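Putative S-adenosyl-L-methionine-dependent Methyltransferase (Methanococcus maripaludis, PDB 3DLC) binds S-adenosylmethionine and probably transfers its methyl group to an acceptor, possibly a sterol-like one, though the substrate is not established. Local coordinates at residues I105-G119 against R136-F150. Sequence-based numbering, arbitrary orientation.
Sequences IPIEDNYADLIVSRG and RILKSGGKTYIGGGF. With SAM (S-adenosylmethionine), chain C.
Ile137, the last helical residue before the chain enters its next strand, is the bump that fills a hollow lined by Ile105, Ile107 and Ile115. Its CG1 sits between backbone N and carbonyl carbon (chi1 65°), which carries CD1 to within 3.7 Å of Ile115 CD1, while CG2 lies against Ile107 CB. Branched isoleucines suit this place because each can fill two directions at once. Leu138 CD1 closes the hollow beside Ile115, and farther along, Ile146 CD1 lies alongside Ile115 CG2.

Strands 114-118 and 142-146 run parallel, 3° apart, joined by backbone bonds such as Tyr145 N to Ile115 O. With helix 127-137 between them they form the right-handed beta-alpha-beta crossover of the Rossmann-like methyltransferase fold.

Arg136 bends at chi3 and straddles the loop carbonyl: NH1 (2.9 Å) and NH2 (3.2 Å) both hold Ile107 O in the guanidinium plane. NH1 also meets the anti lone pair of Asp109 OD1, and Glu133 pairs with NE. With an alanine here, Ile107 O and the Asp109 carboxylate would probably lose these bonds, and the loop is likely to be freer to move. Asp113 OD1 meets Lys139 NZ at 2.9 Å, their side chains side by side.

At the far end Arg118, extended, grips Gly149 O side-on with NE (2.9 Å) and NH2, while NH1 reaches SAM O at 3.0 Å. Gly119 suits its place: phi is positive (67°) and a CB would crowd SAM CG. Gly149 O, brought alongside by the paired strands, thus probably helps hold the Arg118 guanidinium, which probably offsets part of the charge on the SAM carboxylate.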
loop_
_atom_site.group_PDB
_atom_site.type_symbol
_atom_site.label_atom_id
_atom_site.label_comp_id
_atom_site.label_asym_id
_atom_site.label_seq_id
_atom_site.Cartn_x
_atom_site.Cartn_y
_atom_site.Cartn_z
ATOM N N ILE A 105 -5.996 6.596 -12.014
ATOM C CA ILE A 105 -6.824 6.451 -10.819
ATOM C C ILE A 105 -8.175 7.120 -11.004
ATOM O O ILE A 105 -8.223 8.307 -11.328
ATOM C CB ILE A 105 -6.119 7.047 -9.580
ATOM C CG1 ILE A 105 -4.743 6.409 -9.382
ATOM C CG2 ILE A 105 -7.018 6.861 -8.328
ATOM C CD1 ILE A 105 -3.901 7.034 -8.229
ATOM N N PRO A 106 -9.274 6.389 -10.782
ATOM C CA PRO A 106 -10.629 6.947 -11.008
ATOM C C PRO A 106 -11.131 7.738 -9.814
ATOM O O PRO A 106 -12.180 7.456 -9.227
ATOM C CB PRO A 106 -11.469 5.699 -11.256
ATOM C CG PRO A 106 -10.873 4.698 -10.346
ATOM C CD PRO A 106 -9.355 4.951 -10.438
ATOM N N ILE A 107 -10.320 8.720 -9.461
ATOM C CA ILE A 107 -10.582 9.623 -8.343
ATOM C C ILE A 107 -10.234 11.038 -8.794
ATOM O O ILE A 107 -9.278 11.242 -9.551
ATOM C CB ILE A 107 -9.770 9.182 -7.084
ATOM C CG1 ILE A 107 -10.207 7.781 -6.639
ATOM C CG2 ILE A 107 -9.922 10.189 -5.938
ATOM C CD1 ILE A 107 -9.342 7.196 -5.529
ATOM N N GLU A 108 -11.026 11.999 -8.339
ATOM C CA GLU A 108 -10.807 13.387 -8.720
ATOM C C GLU A 108 -9.525 13.976 -8.154
ATOM O O GLU A 108 -8.928 13.486 -7.197
ATOM C CB GLU A 108 -11.999 14.287 -8.352
ATOM C CG GLU A 108 -12.246 14.529 -6.890
ATOM C CD GLU A 108 -13.485 15.409 -6.660
ATOM O OE1 GLU A 108 -14.422 15.361 -7.487
ATOM O OE2 GLU A 108 -13.531 16.145 -5.662
ATOM N N ASP A 109 -9.138 15.074 -8.757
ATOM C CA ASP A 109 -7.972 15.814 -8.327
ATOM C C ASP A 109 -8.116 16.273 -6.869
ATOM O O ASP A 109 -9.201 16.668 -6.432
ATOM C CB ASP A 109 -7.793 17.102 -9.131
ATOM C CG ASP A 109 -7.571 16.885 -10.626
ATOM O OD1 ASP A 109 -7.395 15.760 -11.114
ATOM O OD2 ASP A 109 -7.574 17.914 -11.337
ATOM N N ASN A 110 -7.006 16.226 -6.131
ATOM C CA ASN A 110 -6.923 16.859 -4.801
ATOM C C ASN A 110 -7.918 16.330 -3.798
ATOM O O ASN A 110 -8.357 17.053 -2.927
ATOM C CB ASN A 110 -7.109 18.376 -4.961
ATOM C CG ASN A 110 -6.086 18.971 -5.871
ATOM O OD1 ASN A 110 -4.919 18.604 -5.827
ATOM N ND2 ASN A 110 -6.503 19.932 -6.699
ATOM N N TYR A 111 -8.217 15.055 -3.900
ATOM C CA TYR A 111 -9.219 14.408 -3.092
ATOM C C TYR A 111 -8.753 13.827 -1.760
ATOM O O TYR A 111 -9.511 13.864 -0.780
ATOM C CB TYR A 111 -9.849 13.267 -3.909
ATOM C CG TYR A 111 -10.920 12.491 -3.189
ATOM C CD1 TYR A 111 -12.197 12.983 -3.125
ATOM C CD2 TYR A 111 -10.639 11.269 -2.578
ATOM C CE1 TYR A 111 -13.201 12.288 -2.450
ATOM C CE2 TYR A 111 -11.625 10.571 -1.911
ATOM C CZ TYR A 111 -12.894 11.083 -1.862
ATOM O OH TYR A 111 -13.851 10.375 -1.185
ATOM N N ALA A 112 -7.554 13.251 -1.726
ATOM C CA ALA A 112 -7.133 12.411 -0.618
ATOM C C ALA A 112 -6.341 13.158 0.446
ATOM O O ALA A 112 -5.320 13.748 0.157
ATOM C CB ALA A 112 -6.250 11.253 -1.185
ATOM N N ASP A 113 -6.777 13.030 1.677
ATOM C CA ASP A 113 -5.971 13.515 2.796
ATOM C C ASP A 113 -4.742 12.650 3.067
ATOM O O ASP A 113 -3.719 13.129 3.531
ATOM C CB ASP A 113 -6.848 13.589 4.053
ATOM C CG ASP A 113 -7.971 14.601 3.909
ATOM O OD1 ASP A 113 -7.671 15.810 3.784
ATOM O OD2 ASP A 113 -9.130 14.197 3.921
ATOM N N LEU A 114 -4.894 11.366 2.800
ATOM C CA LEU A 114 -3.872 10.364 3.065
ATOM C C LEU A 114 -3.909 9.296 2.001
ATOM O O LEU A 114 -4.981 8.865 1.612
ATOM C CB LEU A 114 -4.105 9.711 4.429
ATOM C CG LEU A 114 -3.150 8.604 4.850
ATOM C CD1 LEU A 114 -1.713 9.101 5.040
ATOM C CD2 LEU A 114 -3.693 7.926 6.147
ATOM N N ILE A 115 -2.749 8.926 1.485
ATOM C CA ILE A 115 -2.627 7.817 0.540
ATOM C C ILE A 115 -1.647 6.823 1.127
ATOM O O ILE A 115 -0.498 7.180 1.434
ATOM C CB ILE A 115 -2.153 8.274 -0.854
ATOM C CG1 ILE A 115 -3.109 9.320 -1.420
ATOM C CG2 ILE A 115 -1.967 7.097 -1.773
ATOM C CD1 ILE A 115 -2.635 9.975 -2.735
ATOM N N VAL A 116 -2.090 5.579 1.287
ATOM C CA VAL A 116 -1.258 4.515 1.803
ATOM C C VAL A 116 -1.164 3.397 0.771
ATOM O O VAL A 116 -2.020 3.255 -0.076
ATOM C CB VAL A 116 -1.816 3.962 3.153
ATOM C CG1 VAL A 116 -1.970 5.091 4.185
ATOM C CG2 VAL A 116 -3.147 3.213 2.967
ATOM N N SER A 117 -0.112 2.599 0.861
ATOM C CA SER A 117 0.037 1.437 -0.013
ATOM C C SER A 117 1.112 0.534 0.547
ATOM O O SER A 117 2.229 0.992 0.818
ATOM C CB SER A 117 0.482 1.881 -1.377
ATOM O OG SER A 117 0.660 0.788 -2.256
ATOM N N ARG A 118 0.779 -0.751 0.711
ATOM C CA ARG A 118 1.729 -1.746 1.182
ATOM C C ARG A 118 1.909 -2.825 0.158
ATOM O O ARG A 118 0.942 -3.429 -0.303
ATOM C CB ARG A 118 1.277 -2.386 2.498
ATOM C CG ARG A 118 2.269 -3.383 3.026
ATOM C CD ARG A 118 1.746 -4.209 4.233
ATOM N NE ARG A 118 2.761 -5.174 4.588
ATOM C CZ ARG A 118 2.997 -6.288 3.886
ATOM N NH1 ARG A 118 2.160 -6.653 2.939
ATOM N NH2 ARG A 118 4.037 -7.035 4.177
ATOM N N GLY A 119 3.148 -3.140 -0.154
ATOM C CA GLY A 119 3.430 -4.280 -0.997
ATOM C C GLY A 119 3.002 -4.238 -2.435
ATOM O O GLY A 119 2.901 -5.304 -3.038
ATOM N N ARG A 136 -1.516 13.749 -8.194
ATOM C CA ARG A 136 -2.701 14.406 -8.662
ATOM C C ARG A 136 -3.869 14.279 -7.680
ATOM O O ARG A 136 -4.615 15.249 -7.445
ATOM C CB ARG A 136 -3.109 13.860 -10.035
ATOM C CG ARG A 136 -4.372 14.502 -10.584
ATOM C CD ARG A 136 -4.823 13.868 -11.907
ATOM N NE ARG A 136 -5.211 12.470 -11.787
ATOM C CZ ARG A 136 -6.346 12.041 -11.242
ATOM N NH1 ARG A 136 -7.240 12.883 -10.747
ATOM N NH2 ARG A 136 -6.579 10.729 -11.186
ATOM N N ILE A 137 -4.065 13.073 -7.148
ATOM C CA ILE A 137 -5.220 12.821 -6.287
ATOM C C ILE A 137 -5.002 13.250 -4.828
ATOM O O ILE A 137 -5.932 13.271 -4.047
ATOM C CB ILE A 137 -5.706 11.342 -6.354
ATOM C CG1 ILE A 137 -4.659 10.365 -5.803
ATOM C CG2 ILE A 137 -6.153 10.972 -7.788
ATOM C CD1 ILE A 137 -5.250 9.121 -5.200
ATOM N N LEU A 138 -3.776 13.559 -4.451
ATOM C CA LEU A 138 -3.432 14.002 -3.109
ATOM C C LEU A 138 -3.889 15.452 -2.904
ATOM O O LEU A 138 -3.640 16.317 -3.741
ATOM C CB LEU A 138 -1.899 13.886 -2.933
ATOM C CG LEU A 138 -1.324 14.099 -1.540
ATOM C CD1 LEU A 138 -1.923 13.100 -0.534
ATOM C CD2 LEU A 138 0.205 13.961 -1.593
ATOM N N LYS A 139 -4.538 15.689 -1.771
ATOM C CA LYS A 139 -4.969 17.015 -1.384
ATOM C C LYS A 139 -3.759 17.828 -0.920
ATOM O O LYS A 139 -2.838 17.310 -0.291
ATOM C CB LYS A 139 -6.008 16.928 -0.246
ATOM C CG LYS A 139 -6.747 18.224 -0.006
ATOM C CD LYS A 139 -7.720 18.087 1.183
ATOM C CE LYS A 139 -8.729 17.013 0.962
ATOM N NZ LYS A 139 -9.688 17.058 2.097
ATOM N N SER A 140 -3.777 19.116 -1.233
ATOM C CA SER A 140 -2.767 20.026 -0.711
ATOM C C SER A 140 -2.764 19.881 0.812
ATOM O O SER A 140 -3.800 19.976 1.471
ATOM C CB SER A 140 -3.070 21.465 -1.140
ATOM O OG SER A 140 -2.071 22.356 -0.698
ATOM N N GLY A 141 -1.581 19.687 1.367
ATOM C CA GLY A 141 -1.395 19.384 2.778
ATOM C C GLY A 141 -1.488 17.912 3.124
ATOM O O GLY A 141 -1.245 17.532 4.245
ATOM N N GLY A 142 -1.830 17.093 2.143
ATOM C CA GLY A 142 -1.939 15.651 2.297
ATOM C C GLY A 142 -0.600 14.957 2.413
ATOM O O GLY A 142 0.432 15.509 2.037
ATOM N N LYS A 143 -0.654 13.696 2.854
ATOM C CA LYS A 143 0.526 12.856 3.076
ATOM C C LYS A 143 0.369 11.496 2.412
ATOM O O LYS A 143 -0.755 11.007 2.255
ATOM C CB LYS A 143 0.755 12.604 4.585
ATOM C CG LYS A 143 0.928 13.848 5.452
ATOM C CD LYS A 143 2.253 14.507 5.235
ATOM C CE LYS A 143 2.430 15.709 6.146
ATOM N NZ LYS A 143 3.739 16.325 5.984
ATOM N N THR A 144 1.499 10.883 2.067
ATOM C CA THR A 144 1.511 9.500 1.600
ATOM C C THR A 144 2.361 8.623 2.519
ATOM O O THR A 144 3.212 9.095 3.258
ATOM C CB THR A 144 2.021 9.329 0.144
ATOM O OG1 THR A 144 3.452 9.439 0.069
ATOM C CG2 THR A 144 1.424 10.341 -0.792
ATOM N N TYR A 145 2.133 7.313 2.411
ATOM C CA TYR A 145 2.923 6.301 3.129
ATOM C C TYR A 145 2.844 5.063 2.242
ATOM O O TYR A 145 1.963 4.222 2.377
ATOM C CB TYR A 145 2.338 6.084 4.508
ATOM C CG TYR A 145 3.232 5.354 5.491
ATOM C CD1 TYR A 145 4.207 6.019 6.217
ATOM C CD2 TYR A 145 3.047 4.010 5.766
ATOM C CE1 TYR A 145 4.956 5.385 7.166
ATOM C CE2 TYR A 145 3.798 3.372 6.724
ATOM C CZ TYR A 145 4.755 4.060 7.424
ATOM O OH TYR A 145 5.469 3.382 8.380
ATOM N N ILE A 146 3.781 5.010 1.292
ATOM C CA ILE A 146 3.745 4.040 0.170
ATOM C C ILE A 146 5.015 3.228 0.164
ATOM O O ILE A 146 6.122 3.764 0.030
ATOM C CB ILE A 146 3.586 4.802 -1.170
ATOM C CG1 ILE A 146 2.222 5.509 -1.204
ATOM C CG2 ILE A 146 3.814 3.877 -2.355
ATOM C CD1 ILE A 146 2.106 6.557 -2.273
ATOM N N GLY A 147 4.887 1.915 0.326
ATOM C CA GLY A 147 6.099 1.108 0.433
ATOM C C GLY A 147 5.778 -0.293 0.849
ATOM O O GLY A 147 4.839 -0.900 0.318
ATOM N N GLY A 148 6.534 -0.800 1.798
ATOM C CA GLY A 148 6.309 -2.150 2.311
ATOM C C GLY A 148 7.040 -2.400 3.591
ATOM O O GLY A 148 7.888 -1.631 3.973
ATOM N N GLY A 149 6.689 -3.481 4.261
ATOM C CA GLY A 149 7.299 -3.806 5.519
ATOM C C GLY A 149 6.337 -4.512 6.443
ATOM O O GLY A 149 5.230 -4.907 6.070
ATOM N N PHE A 150 6.798 -4.615 7.684
ATOM C CA PHE A 150 6.151 -5.426 8.711
ATOM C C PHE A 150 5.796 -4.689 9.984
ATOM O O PHE A 150 5.399 -5.300 10.938
ATOM C CB PHE A 150 6.968 -6.707 8.950
ATOM C CG PHE A 150 7.131 -7.480 7.694
ATOM C CD1 PHE A 150 6.126 -8.328 7.251
ATOM C CD2 PHE A 150 8.196 -7.209 6.828
ATOM C CE1 PHE A 150 6.210 -8.988 6.044
ATOM C CE2 PHE A 150 8.270 -7.840 5.586
ATOM C CZ PHE A 150 7.280 -8.747 5.204
HETATM N N SAM C . -1.830 -4.239 0.317
HETATM C CA SAM C . -2.152 -5.667 0.573
HETATM C C SAM C . -1.433 -6.142 1.806
HETATM O O SAM C . -0.466 -5.497 2.217
HETATM O OXT SAM C . -1.803 -7.187 2.329
HETATM C CB SAM C . -1.830 -6.512 -0.644
HETATM C CG SAM C . -0.391 -6.560 -1.047
HETATM S SD SAM C . -0.215 -7.602 -2.509
HETATM C CE SAM C . 1.440 -8.121 -2.148
HETATM C "C5'" SAM C . -0.002 -6.381 -3.909
HETATM C "C4'" SAM C . -1.282 -5.795 -4.576
HETATM O "O4'" SAM C . -1.115 -4.662 -5.490
HETATM C "C3'" SAM C . -2.165 -6.853 -5.285
HETATM O "O3'" SAM C . -3.410 -6.878 -4.658
HETATM C "C2'" SAM C . -2.241 -6.333 -6.722
HETATM O "O2'" SAM C . -3.380 -6.691 -7.470
HETATM C "C1'" SAM C . -2.072 -4.816 -6.530
HETATM N N9 SAM C . -1.546 -4.114 -7.712
HETATM C C8 SAM C . -0.390 -4.413 -8.393
HETATM N N7 SAM C . -0.168 -3.508 -9.377
HETATM C C5 SAM C . -1.218 -2.628 -9.338
HETATM C C6 SAM C . -1.562 -1.520 -10.116
HETATM N N6 SAM C . -0.878 -1.106 -11.198
HETATM N N1 SAM C . -2.667 -0.831 -9.754
HETATM C C2 SAM C . -3.448 -1.233 -8.695
HETATM N N3 SAM C . -3.188 -2.343 -7.948
HETATM C C4 SAM C . -2.072 -2.987 -8.285
HETATM O O HOH W 1 -4.117 17.685 -8.760
HETATM O O HOH W 2 -11.669 15.377 -0.072
HETATM O O HOH W 3 -11.430 15.268 2.939
HETATM O O HOH W 4 3.224 -0.198 -1.994
#